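Local coordinates for 70 KDA protein (Xanthomonas sp., PDB 4B2N), which is a two-heme c-type rubber oxygenase that cleaves poly(cis-1,4-isoprene) processively with dioxygen, at residues G89-S94 with F342-S347; W292-A295 with R299-W302; H394-P399 with N406-P411. One frame throughout, in Å; residues are numbered along the deposited sequence.

Contact 1. Residues G89-S94 with F342-S347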
loop_
_atom_site.group_PDB
_atom_site.type_symbol
_atom_site.label_atom_id
_atom_site.label_comp_id
_atom_site.label_asym_id
_atom_site.label_seq_id
_atom_site.Cartn_x
_atom_site.Cartn_y
_atom_site.Cartn_z
ATOM N N GLY A 89 7.224 27.066 1.154
ATOM C CA GLY A 89 8.258 26.774 2.127
ATOM C C GLY A 89 7.749 25.846 3.225
ATOM O O GLY A 89 8.438 24.912 3.634
ATOM N N GLN A 90 6.551 26.122 3.722
ATOM C CA GLN A 90 5.898 25.271 4.733
ATOM C C GLN A 90 5.751 23.845 4.238
ATOM O O GLN A 90 6.106 22.886 4.935
ATOM C CB GLN A 90 4.561 25.822 5.143
ATOM C CG GLN A 90 4.697 27.040 6.070
ATOM C CD GLN A 90 3.290 27.578 6.387
ATOM O OE1 GLN A 90 2.292 26.940 6.082
ATOM N NE2 GLN A 90 3.226 28.760 7.023
ATOM N N PHE A 91 5.321 23.702 2.991
ATOM C CA PHE A 91 5.120 22.354 2.459
ATOM C C PHE A 91 6.443 21.597 2.303
ATOM O O PHE A 91 6.598 20.394 2.761
ATOM C CB PHE A 91 4.411 22.470 1.108
ATOM C CG PHE A 91 4.186 21.146 0.431
ATOM C CD1 PHE A 91 3.228 20.239 0.911
ATOM C CD2 PHE A 91 4.922 20.801 -0.689
ATOM C CE1 PHE A 91 3.026 18.994 0.279
ATOM C CE2 PHE A 91 4.738 19.561 -1.291
ATOM C CZ PHE A 91 3.780 18.661 -0.802
ATOM N N ARG A 92 7.435 22.312 1.746
ATOM C CA ARG A 92 8.741 21.694 1.472
ATOM C C ARG A 92 9.393 21.285 2.801
ATOM O O ARG A 92 10.026 20.237 2.864
ATOM C CB ARG A 92 9.671 22.647 0.635
ATOM C CG ARG A 92 9.160 22.823 -0.800
ATOM C CD ARG A 92 10.203 23.462 -1.703
ATOM N NE ARG A 92 10.284 24.881 -1.429
ATOM C CZ ARG A 92 10.063 25.861 -2.317
ATOM N NH1 ARG A 92 9.807 25.601 -3.582
ATOM N NH2 ARG A 92 10.148 27.138 -1.895
ATOM N N ALA A 93 9.223 22.095 3.847
ATOM C CA ALA A 93 9.839 21.748 5.148
ATOM C C ALA A 93 9.115 20.516 5.685
ATOM O O ALA A 93 9.719 19.599 6.223
ATOM C CB ALA A 93 9.587 22.884 6.121
ATOM N N SER A 94 7.770 20.526 5.537
ATOM C CA SER A 94 6.963 19.366 5.963
ATOM C C SER A 94 7.392 18.081 5.226
ATOM O O SER A 94 7.632 17.034 5.847
ATOM C CB SER A 94 5.461 19.653 5.829
ATOM O OG SER A 94 4.726 18.477 6.186
ATOM N N PHE A 342 5.331 14.576 2.474
ATOM C CA PHE A 342 6.381 14.022 1.656
ATOM C C PHE A 342 5.738 13.166 0.521
ATOM O O PHE A 342 6.100 13.302 -0.649
ATOM C CB PHE A 342 7.346 13.158 2.513
ATOM C CG PHE A 342 8.404 12.478 1.693
ATOM C CD1 PHE A 342 9.220 13.235 0.830
ATOM C CD2 PHE A 342 8.594 11.108 1.808
ATOM C CE1 PHE A 342 10.198 12.575 0.075
ATOM C CE2 PHE A 342 9.593 10.446 1.106
ATOM C CZ PHE A 342 10.365 11.198 0.211
ATOM N N LEU A 343 4.816 12.262 0.865
ATOM C CA LEU A 343 4.189 11.389 -0.198
ATOM C C LEU A 343 3.557 12.217 -1.304
ATOM O O LEU A 343 3.686 11.904 -2.504
ATOM C CB LEU A 343 3.108 10.468 0.440
ATOM C CG LEU A 343 3.632 9.644 1.642
ATOM C CD1 LEU A 343 2.587 8.626 2.094
ATOM C CD2 LEU A 343 4.852 8.857 1.148
ATOM N N ILE A 344 2.876 13.298 -0.931
ATOM C CA ILE A 344 2.220 14.160 -1.982
ATOM C C ILE A 344 3.318 14.904 -2.762
ATOM O O ILE A 344 3.075 15.346 -3.867
ATOM C CB ILE A 344 1.365 15.253 -1.315
ATOM C CG1 ILE A 344 0.134 14.675 -0.649
ATOM C CG2 ILE A 344 0.896 16.292 -2.305
ATOM C CD1 ILE A 344 -0.410 15.799 0.264
ATOM N N SER A 345 4.532 15.019 -2.220
ATOM C CA SER A 345 5.579 15.813 -2.932
ATOM C C SER A 345 6.237 14.953 -3.982
ATOM O O SER A 345 7.024 15.468 -4.763
ATOM C CB SER A 345 6.654 16.322 -1.932
ATOM O OG SER A 345 7.502 15.239 -1.568
ATOM N N LEU A 346 5.927 13.648 -4.001
ATOM C CA LEU A 346 6.665 12.672 -4.822
ATOM C C LEU A 346 6.190 12.728 -6.271
ATOM O O LEU A 346 4.992 12.980 -6.514
ATOM C CB LEU A 346 6.454 11.221 -4.293
ATOM C CG LEU A 346 7.097 10.929 -2.959
ATOM C CD1 LEU A 346 6.776 9.486 -2.606
ATOM C CD2 LEU A 346 8.585 11.206 -3.064
ATOM N N SER A 347 7.122 12.509 -7.208
ATOM C CA SER A 347 6.784 12.149 -8.589
ATOM C C SER A 347 7.409 10.797 -8.943
ATOM O O SER A 347 8.507 10.476 -8.527
ATOM C CB SER A 347 7.265 13.250 -9.594
ATOM O OG SER A 347 6.780 14.531 -9.130
#
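F91, in the first turns of helix 88-104, faces I344 and S345 in the last turn of helix 333-345, with 8.5 Å between F91 CA and S345 CA and a closer 6.9 Å between S94 CA and F342 CA. The ring of F91 is what spans the gap. CG stands anti to the backbone N (chi1 178°), which carries the aromatic group out from its helix to the backbone of the other. There CE2 lies 3.8 Å from S345 CB, and CZ meets I344 CG2 at 4.0 Å; both partners approach the ring obliquely. This is apolar helix-to-helix packing, joining the N-terminal part of the chain to the helix that brings L343 into the pocket of the first heme. L28 and M29 of helix 27-32 and L41 of a loop also touch the ring, and helix 27-32 is tied to helix 88-104 by the disulfide C32-C88. While S345 CB meets the ring, its OG lies between the backbone N and the carbonyl carbon (chi1 75°) and turns back to F342 O at 2.6 Å, in the carbonyl plane on a lone pair. S345 N uses the same oxygen, at 2.8 Å, so F342 O accepts both the hydroxyl and the amide of S345. A polar link between the two helices lies one turn along, where S94 OG hydrogen-bonds D338 and N341. F342 itself points its CB away from helix 88-104, yet its ring touches R99 and L102 farther along that helix and meets W209 edge-to-face.

Contact 2. Residues W292-A295 with R299-W302. With HEC (heme c), chain C.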
loop_
_atom_site.group_PDB
_atom_site.type_symbol
_atom_site.label_atom_id
_atom_site.label_comp_id
_atom_site.label_asym_id
_atom_site.label_seq_id
_atom_site.Cartn_x
_atom_site.Cartn_y
_atom_site.Cartn_z
ATOM N N TRP A 292 4.178 7.240 -5.041
ATOM C CA TRP A 292 4.658 8.334 -5.873
ATOM C C TRP A 292 3.589 8.968 -6.753
ATOM O O TRP A 292 3.919 9.864 -7.504
ATOM C CB TRP A 292 5.923 7.961 -6.666
ATOM C CG TRP A 292 5.800 6.852 -7.697
ATOM C CD1 TRP A 292 4.654 6.390 -8.367
ATOM C CD2 TRP A 292 6.908 6.160 -8.301
ATOM N NE1 TRP A 292 4.982 5.409 -9.303
ATOM C CE2 TRP A 292 6.341 5.263 -9.342
ATOM C CE3 TRP A 292 8.315 6.193 -8.106
ATOM C CZ2 TRP A 292 7.140 4.418 -10.077
ATOM C CZ3 TRP A 292 9.083 5.368 -8.895
ATOM C CH2 TRP A 292 8.509 4.552 -9.898
ATOM N N ALA A 293 2.334 8.505 -6.639
ATOM C CA ALA A 293 1.166 9.103 -7.300
ATOM C C ALA A 293 0.088 9.463 -6.269
ATOM O O ALA A 293 -1.031 9.788 -6.605
ATOM C CB ALA A 293 0.623 8.166 -8.404
ATOM N N ARG A 294 0.476 9.519 -5.003
ATOM C CA ARG A 294 -0.411 9.942 -3.975
ATOM C C ARG A 294 -1.073 11.274 -4.312
ATOM O O ARG A 294 -2.184 11.507 -3.893
ATOM C CB ARG A 294 0.379 10.090 -2.653
ATOM C CG ARG A 294 -0.491 10.465 -1.448
ATOM C CD ARG A 294 -0.734 9.259 -0.551
ATOM N NE ARG A 294 -1.653 8.336 -1.253
ATOM C CZ ARG A 294 -2.969 8.537 -1.316
ATOM N NH1 ARG A 294 -3.484 9.586 -0.686
ATOM N NH2 ARG A 294 -3.781 7.671 -1.965
ATOM N N ALA A 295 -0.362 12.120 -5.054
ATOM C CA ALA A 295 -0.734 13.523 -5.285
ATOM C C ALA A 295 -1.925 13.578 -6.233
ATOM O O ALA A 295 -2.451 14.667 -6.512
ATOM C CB ALA A 295 0.459 14.274 -5.942
ATOM N N ARG A 299 -8.598 9.447 -2.868
ATOM C CA ARG A 299 -8.890 8.505 -1.781
ATOM C C ARG A 299 -7.649 7.712 -1.384
ATOM O O ARG A 299 -6.698 7.614 -2.155
ATOM C CB ARG A 299 -9.965 7.458 -2.189
ATOM C CG ARG A 299 -11.193 8.052 -2.866
ATOM C CD ARG A 299 -11.968 9.003 -1.961
ATOM N NE ARG A 299 -12.618 8.297 -0.847
ATOM C CZ ARG A 299 -13.324 8.836 0.124
ATOM N NH1 ARG A 299 -13.497 10.150 0.203
ATOM N NH2 ARG A 299 -13.879 8.024 1.049
ATOM N N GLN A 300 -7.786 7.037 -0.258
ATOM C CA GLN A 300 -6.794 6.068 0.234
ATOM C C GLN A 300 -7.379 4.647 0.016
ATOM O O GLN A 300 -8.587 4.443 0.103
ATOM C CB GLN A 300 -6.591 6.287 1.751
ATOM C CG GLN A 300 -6.314 7.735 2.111
ATOM C CD GLN A 300 -4.831 8.012 2.280
ATOM O OE1 GLN A 300 -4.438 8.994 2.904
ATOM N NE2 GLN A 300 -4.027 7.230 1.630
ATOM N N PHE A 301 -6.476 3.679 -0.172
ATOM C CA PHE A 301 -6.735 2.292 -0.115
ATOM C C PHE A 301 -7.330 1.821 -1.419
ATOM O O PHE A 301 -7.883 2.624 -2.223
ATOM C CB PHE A 301 -7.568 1.926 1.122
ATOM C CG PHE A 301 -6.796 2.004 2.442
ATOM C CD1 PHE A 301 -5.463 1.655 2.538
ATOM C CD2 PHE A 301 -7.465 2.369 3.617
ATOM C CE1 PHE A 301 -4.773 1.687 3.774
ATOM C CE2 PHE A 301 -6.801 2.380 4.860
ATOM C CZ PHE A 301 -5.435 2.040 4.948
ATOM N N TRP A 302 -7.168 0.524 -1.668
ATOM C CA TRP A 302 -7.603 -0.044 -2.948
ATOM C C TRP A 302 -9.069 0.090 -3.210
ATOM O O TRP A 302 -9.469 0.091 -4.368
ATOM C CB TRP A 302 -7.247 -1.541 -3.007
ATOM C CG TRP A 302 -5.832 -1.698 -3.444
ATOM C CD1 TRP A 302 -4.719 -2.146 -2.716
ATOM C CD2 TRP A 302 -5.356 -1.438 -4.784
ATOM N NE1 TRP A 302 -3.618 -2.175 -3.513
ATOM C CE2 TRP A 302 -3.946 -1.785 -4.792
ATOM C CE3 TRP A 302 -5.995 -1.044 -6.005
ATOM C CZ2 TRP A 302 -3.175 -1.648 -5.935
ATOM C CZ3 TRP A 302 -5.211 -0.925 -7.162
ATOM C CH2 TRP A 302 -3.833 -1.245 -7.145
HETATM FE FE HEC C . 1.038 1.097 3.658
HETATM C CHA HEC C . -1.839 1.549 1.736
HETATM C CHB HEC C . 1.277 4.572 4.131
HETATM C CHC HEC C . 3.485 0.708 6.163
HETATM C CHD HEC C . 1.224 -2.141 2.762
HETATM N NA HEC C . 0.001 2.659 3.135
HETATM C C1A HEC C . -1.073 2.696 2.195
HETATM C C2A HEC C . -1.421 4.043 1.769
HETATM C C3A HEC C . -0.551 4.946 2.446
HETATM C C4A HEC C . 0.313 4.069 3.245
HETATM C CMA HEC C . -0.485 6.452 2.289
HETATM C CAA HEC C . -2.518 4.497 0.771
HETATM C CBA HEC C . -1.937 4.274 -0.627
HETATM C CGA HEC C . -2.961 4.502 -1.724
HETATM O O1A HEC C . -4.146 4.023 -1.654
HETATM O O2A HEC C . -2.512 5.108 -2.701
HETATM N NB HEC C . 2.034 2.359 4.923
HETATM C C1B HEC C . 2.098 3.695 4.926
HETATM C C2B HEC C . 2.980 4.292 5.918
HETATM C C3B HEC C . 3.602 3.176 6.518
HETATM C C4B HEC C . 3.021 2.044 5.805
HETATM C CMB HEC C . 3.080 5.751 6.113
HETATM C CAB HEC C . 4.578 3.114 7.663
HETATM C CBB HEC C . 4.077 3.600 8.901
HETATM N NC HEC C . 2.190 -0.349 4.373
HETATM C C1C HEC C . 3.122 -0.454 5.389
HETATM C C2C HEC C . 3.743 -1.800 5.490
HETATM C C3C HEC C . 3.025 -2.618 4.489
HETATM C C4C HEC C . 2.087 -1.703 3.844
HETATM C CMC HEC C . 4.812 -2.166 6.514
HETATM C CAC HEC C . 3.186 -4.074 4.172
HETATM C CBC HEC C . 3.356 -4.957 5.243
HETATM N ND HEC C . -0.133 -0.073 2.472
HETATM C C1D HEC C . 0.102 -1.363 2.237
HETATM C C2D HEC C . -0.839 -1.967 1.351
HETATM C C3D HEC C . -1.735 -0.891 1.067
HETATM C C4D HEC C . -1.219 0.238 1.832
HETATM C CMD HEC C . -0.935 -3.349 0.811
HETATM C CAD HEC C . -2.986 -1.034 0.273
HETATM C CBD HEC C . -3.917 -1.664 1.381
HETATM C CGD HEC C . -5.252 -2.024 0.770
HETATM O O1D HEC C . -5.527 -3.218 0.490
HETATM O O2D HEC C . -6.013 -1.041 0.476
#
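R299 O accepts a hydrogen bond from R294 NH2 at 2.9 Å, the N-H pointing almost straight at it (163°) while the donor is tilted from the carbonyl plane. The same NH2 also reaches heme c O2A at 3.0 Å. Both acceptors lie at the guanidinium edge in its plane, so backbone carbonyl and propionate together fix the rotation of the guanidinium; bends at chi2 and chi3 of R294 bring it there, and S308 OG takes NH1. The side chain of R299 turns the other way, its NE to G304 O. Q300 lays its amide over one guanidinium face, the two planes 9° apart and the side chains crossing at about a right angle. F301 N then donates to O1A of the same propionate at 2.8 Å, and W302 N to O2D of the other at 2.9 Å and 173°. Successive backbone amides thus grip both propionates of the first heme, with T286, K297 and R432 as further partners of that heme. W302 touches the second heme as well, and its NE1 is bonded to K287 O. Strand 299-300 pairs antiparallel with strand 306-307, Q300 bonding to L306, while Q300 and F301 lean on helix 312-319.

Contact 3. Residues H394-P399 with N406-P411. With HEC (heme c), chain D.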
loop_
_atom_site.group_PDB
_atom_site.type_symbol
_atom_site.label_atom_id
_atom_site.label_comp_id
_atom_site.label_asym_id
_atom_site.label_seq_id
_atom_site.Cartn_x
_atom_site.Cartn_y
_atom_site.Cartn_z
ATOM N N HIS A 394 -9.480 5.753 -15.373
ATOM C CA HIS A 394 -8.183 6.082 -14.803
ATOM C C HIS A 394 -7.880 7.573 -14.654
ATOM O O HIS A 394 -7.154 8.012 -13.749
ATOM C CB HIS A 394 -7.100 5.388 -15.598
ATOM C CG HIS A 394 -7.012 3.942 -15.323
ATOM N ND1 HIS A 394 -6.298 3.430 -14.258
ATOM C CD2 HIS A 394 -7.481 2.877 -16.028
ATOM C CE1 HIS A 394 -6.361 2.086 -14.302
ATOM N NE2 HIS A 394 -7.093 1.738 -15.372
ATOM N N GLY A 395 -8.431 8.388 -15.537
ATOM C CA GLY A 395 -8.042 9.791 -15.560
ATOM C C GLY A 395 -7.636 10.296 -16.922
ATOM O O GLY A 395 -7.209 9.508 -17.787
ATOM N N VAL A 396 -7.713 11.616 -17.095
ATOM C CA VAL A 396 -7.244 12.271 -18.328
ATOM C C VAL A 396 -5.820 12.828 -18.184
ATOM O O VAL A 396 -5.548 13.651 -17.289
ATOM C CB VAL A 396 -8.181 13.456 -18.674
ATOM C CG1 VAL A 396 -7.652 14.219 -19.885
ATOM C CG2 VAL A 396 -9.596 12.959 -18.939
ATOM N N TYR A 397 -4.902 12.347 -19.043
ATOM C CA TYR A 397 -3.492 12.693 -18.927
ATOM C C TYR A 397 -3.066 13.712 -19.956
ATOM O O TYR A 397 -2.171 14.471 -19.691
ATOM C CB TYR A 397 -2.560 11.468 -19.030
ATOM C CG TYR A 397 -2.783 10.494 -17.906
ATOM C CD1 TYR A 397 -2.756 10.917 -16.594
ATOM C CD2 TYR A 397 -3.080 9.171 -18.172
ATOM C CE1 TYR A 397 -3.031 10.026 -15.544
ATOM C CE2 TYR A 397 -3.399 8.271 -17.168
ATOM C CZ TYR A 397 -3.346 8.694 -15.851
ATOM O OH TYR A 397 -3.646 7.792 -14.872
ATOM N N SER A 398 -3.661 13.658 -21.138
ATOM C CA SER A 398 -3.235 14.427 -22.296
ATOM C C SER A 398 -3.661 15.888 -22.088
ATOM O O SER A 398 -4.874 16.145 -21.822
ATOM C CB SER A 398 -3.893 13.816 -23.536
ATOM O OG SER A 398 -4.322 14.803 -24.446
ATOM N N PRO A 399 -2.688 16.838 -22.149
ATOM C CA PRO A 399 -3.081 18.234 -21.928
ATOM C C PRO A 399 -4.174 18.673 -22.907
ATOM O O PRO A 399 -5.039 19.456 -22.568
ATOM C CB PRO A 399 -1.780 18.997 -22.219
ATOM C CG PRO A 399 -0.704 18.025 -21.847
ATOM C CD PRO A 399 -1.237 16.714 -22.384
ATOM N N ASN A 406 -15.502 18.074 -23.224
ATOM C CA ASN A 406 -16.022 16.751 -23.566
ATOM C C ASN A 406 -15.260 15.649 -22.777
ATOM O O ASN A 406 -15.765 14.515 -22.616
ATOM C CB ASN A 406 -15.929 16.476 -25.076
ATOM C CG ASN A 406 -16.732 17.473 -25.893
ATOM O OD1 ASN A 406 -17.851 17.835 -25.516
ATOM N ND2 ASN A 406 -16.140 17.958 -26.972
ATOM N N TYR A 407 -14.065 15.981 -22.283
ATOM C CA TYR A 407 -13.221 14.990 -21.571
ATOM C C TYR A 407 -13.127 15.272 -20.077
ATOM O O TYR A 407 -13.215 14.348 -19.278
ATOM C CB TYR A 407 -11.809 14.867 -22.214
ATOM C CG TYR A 407 -11.989 14.246 -23.559
ATOM C CD1 TYR A 407 -12.024 12.872 -23.701
ATOM C CD2 TYR A 407 -12.240 15.035 -24.670
ATOM C CE1 TYR A 407 -12.270 12.290 -24.957
ATOM C CE2 TYR A 407 -12.512 14.465 -25.913
ATOM C CZ TYR A 407 -12.531 13.088 -26.040
ATOM O OH TYR A 407 -12.780 12.459 -27.259
ATOM N N LEU A 408 -12.963 16.539 -19.704
ATOM C CA LEU A 408 -12.569 16.893 -18.314
ATOM C C LEU A 408 -13.122 18.263 -18.083
ATOM O O LEU A 408 -12.938 19.102 -18.951
ATOM C CB LEU A 408 -11.050 17.057 -18.195
ATOM C CG LEU A 408 -10.163 16.347 -17.168
ATOM C CD1 LEU A 408 -8.952 17.192 -16.801
ATOM C CD2 LEU A 408 -10.816 15.590 -15.999
ATOM N N PRO A 409 -13.733 18.533 -16.894
ATOM C CA PRO A 409 -14.438 19.792 -16.658
ATOM C C PRO A 409 -13.468 20.850 -16.185
ATOM O O PRO A 409 -13.839 21.977 -16.104
ATOM C CB PRO A 409 -15.413 19.440 -15.530
ATOM C CG PRO A 409 -14.660 18.401 -14.721
ATOM C CD PRO A 409 -13.864 17.601 -15.737
ATOM N N ASP A 410 -12.215 20.501 -15.868
ATOM C CA ASP A 410 -11.295 21.523 -15.365
ATOM C C ASP A 410 -9.883 21.043 -15.654
ATOM O O ASP A 410 -9.544 19.926 -15.251
ATOM C CB ASP A 410 -11.571 21.672 -13.871
ATOM C CG ASP A 410 -10.687 22.709 -13.195
ATOM O OD1 ASP A 410 -9.582 23.069 -13.656
ATOM O OD2 ASP A 410 -11.077 23.136 -12.109
ATOM N N PRO A 411 -9.056 21.849 -16.366
ATOM C CA PRO A 411 -7.717 21.398 -16.808
ATOM C C PRO A 411 -6.828 21.073 -15.615
ATOM O O PRO A 411 -5.935 20.270 -15.760
ATOM C CB PRO A 411 -7.160 22.597 -17.624
ATOM C CG PRO A 411 -8.341 23.472 -17.847
ATOM C CD PRO A 411 -9.332 23.256 -16.764
HETATM FE FE HEC D . -7.645 -0.127 -15.925
HETATM C CHA HEC D . -6.123 -1.495 -13.140
HETATM C CHB HEC D . -4.495 0.278 -17.548
HETATM C CHC HEC D . -9.145 0.748 -18.868
HETATM C CHD HEC D . -10.455 0.525 -14.099
HETATM N NA HEC D . -5.715 -0.421 -15.391
HETATM C C1A HEC D . -5.274 -1.146 -14.256
HETATM C C2A HEC D . -3.830 -1.363 -14.286
HETATM C C3A HEC D . -3.354 -0.831 -15.576
HETATM C C4A HEC D . -4.540 -0.336 -16.246
HETATM C CMA HEC D . -1.917 -0.810 -16.047
HETATM C CAA HEC D . -2.943 -1.914 -13.172
HETATM C CBA HEC D . -2.721 -0.630 -12.291
HETATM C CGA HEC D . -2.043 -0.997 -10.962
HETATM O O1A HEC D . -1.907 -2.223 -10.713
HETATM O O2A HEC D . -1.576 -0.137 -10.129
HETATM N NB HEC D . -6.897 0.406 -17.880
HETATM C C1B HEC D . -5.667 0.535 -18.374
HETATM C C2B HEC D . -5.570 0.935 -19.782
HETATM C C3B HEC D . -6.987 1.051 -20.174
HETATM C C4B HEC D . -7.691 0.713 -18.948
HETATM C CMB HEC D . -4.304 1.164 -20.574
HETATM C CAB HEC D . -7.572 1.389 -21.529
HETATM C CBB HEC D . -7.338 0.416 -22.505
HETATM N NC HEC D . -9.373 0.634 -16.377
HETATM C C1C HEC D . -9.938 0.801 -17.673
HETATM C C2C HEC D . -11.368 1.081 -17.693
HETATM C C3C HEC D . -11.743 1.026 -16.302
HETATM C C4C HEC D . -10.520 0.657 -15.535
HETATM C CMC HEC D . -12.258 1.366 -18.893
HETATM C CAC HEC D . -13.139 1.236 -15.796
HETATM C CBC HEC D . -14.230 0.584 -16.242
HETATM N ND HEC D . -8.147 -0.344 -14.020
HETATM C C1D HEC D . -9.315 -0.120 -13.428
HETATM C C2D HEC D . -9.453 -0.475 -12.022
HETATM C C3D HEC D . -8.179 -1.090 -11.729
HETATM C C4D HEC D . -7.479 -0.984 -13.006
HETATM C CMD HEC D . -10.636 -0.284 -11.107
HETATM C CAD HEC D . -7.724 -1.663 -10.406
HETATM C CBD HEC D . -7.988 -3.173 -10.522
HETATM C CGD HEC D . -7.549 -3.934 -9.294
HETATM O O1D HEC D . -8.320 -4.685 -8.682
HETATM O O2D HEC D . -6.409 -3.719 -8.939
#
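V396 packs against Y407 and L408 just downstream of H394, the histidine that closes the CXXCH heme c motif formed with C390 and C393. H394 itself is turned to the second heme: NE2 binds the iron at 2.0 Å, with H641 as the other axial ligand, and a hydrogen bond from ND1 to P504 O fixes the rotation of the imidazole. G395 is the first residue to leave the helix, with a phi of 129°; at these backbone angles a side chain would collide with H394 O. Its own oxygen sits 4.0 Å above the plane of the Y397 ring, offset toward the rim. V396 then points its CB at the other segment, and here the two loops meet. V396 CB is 3.8 Å from L408 CG, the two side chains sliding past each other in opposite directions. L408 CG is also 3.9 Å from V396 CG2, so the branch point of the leucine lies against both the CB and one methyl group of the valine. With CG1 anti to the backbone N (chi1 176°), CG2 is the methyl group placed by Y407, 3.9 Å from Y407 O and 4.4 Å from Y407 CB. H368, H401 and A402 also touch V396, so the contact fills a corner between helices 357-369 and 399-402. Y397 points its CB away from the other loop. S398 occupies the N-cap position of helix 399-402, and its OG is hydrogen-bonded to ND1 of H401, whose ring meets that of Y407 edge-to-face.

Contacts 1 and 2 adjoin: L343 O lies 3.8 Å from R294 CB, and I344 O 3.5 Å from A295 CB, so the end of helix 333-345 backs the loop that presents R294. Both contribute residues to the first heme pocket, whereas contact 3 serves the second heme and touches neither of the other two contacts. All three are buried where they touch, but their chemistry differs. Contact 2, the most central at about 9 Å from the chain centre, is polar and directed at the propionates. Contacts 1 and 3, about 19 and 26 Å from that centre, join by apolar packing, between helices in one and loops in the other; exposed or partly exposed residues flank contact 3.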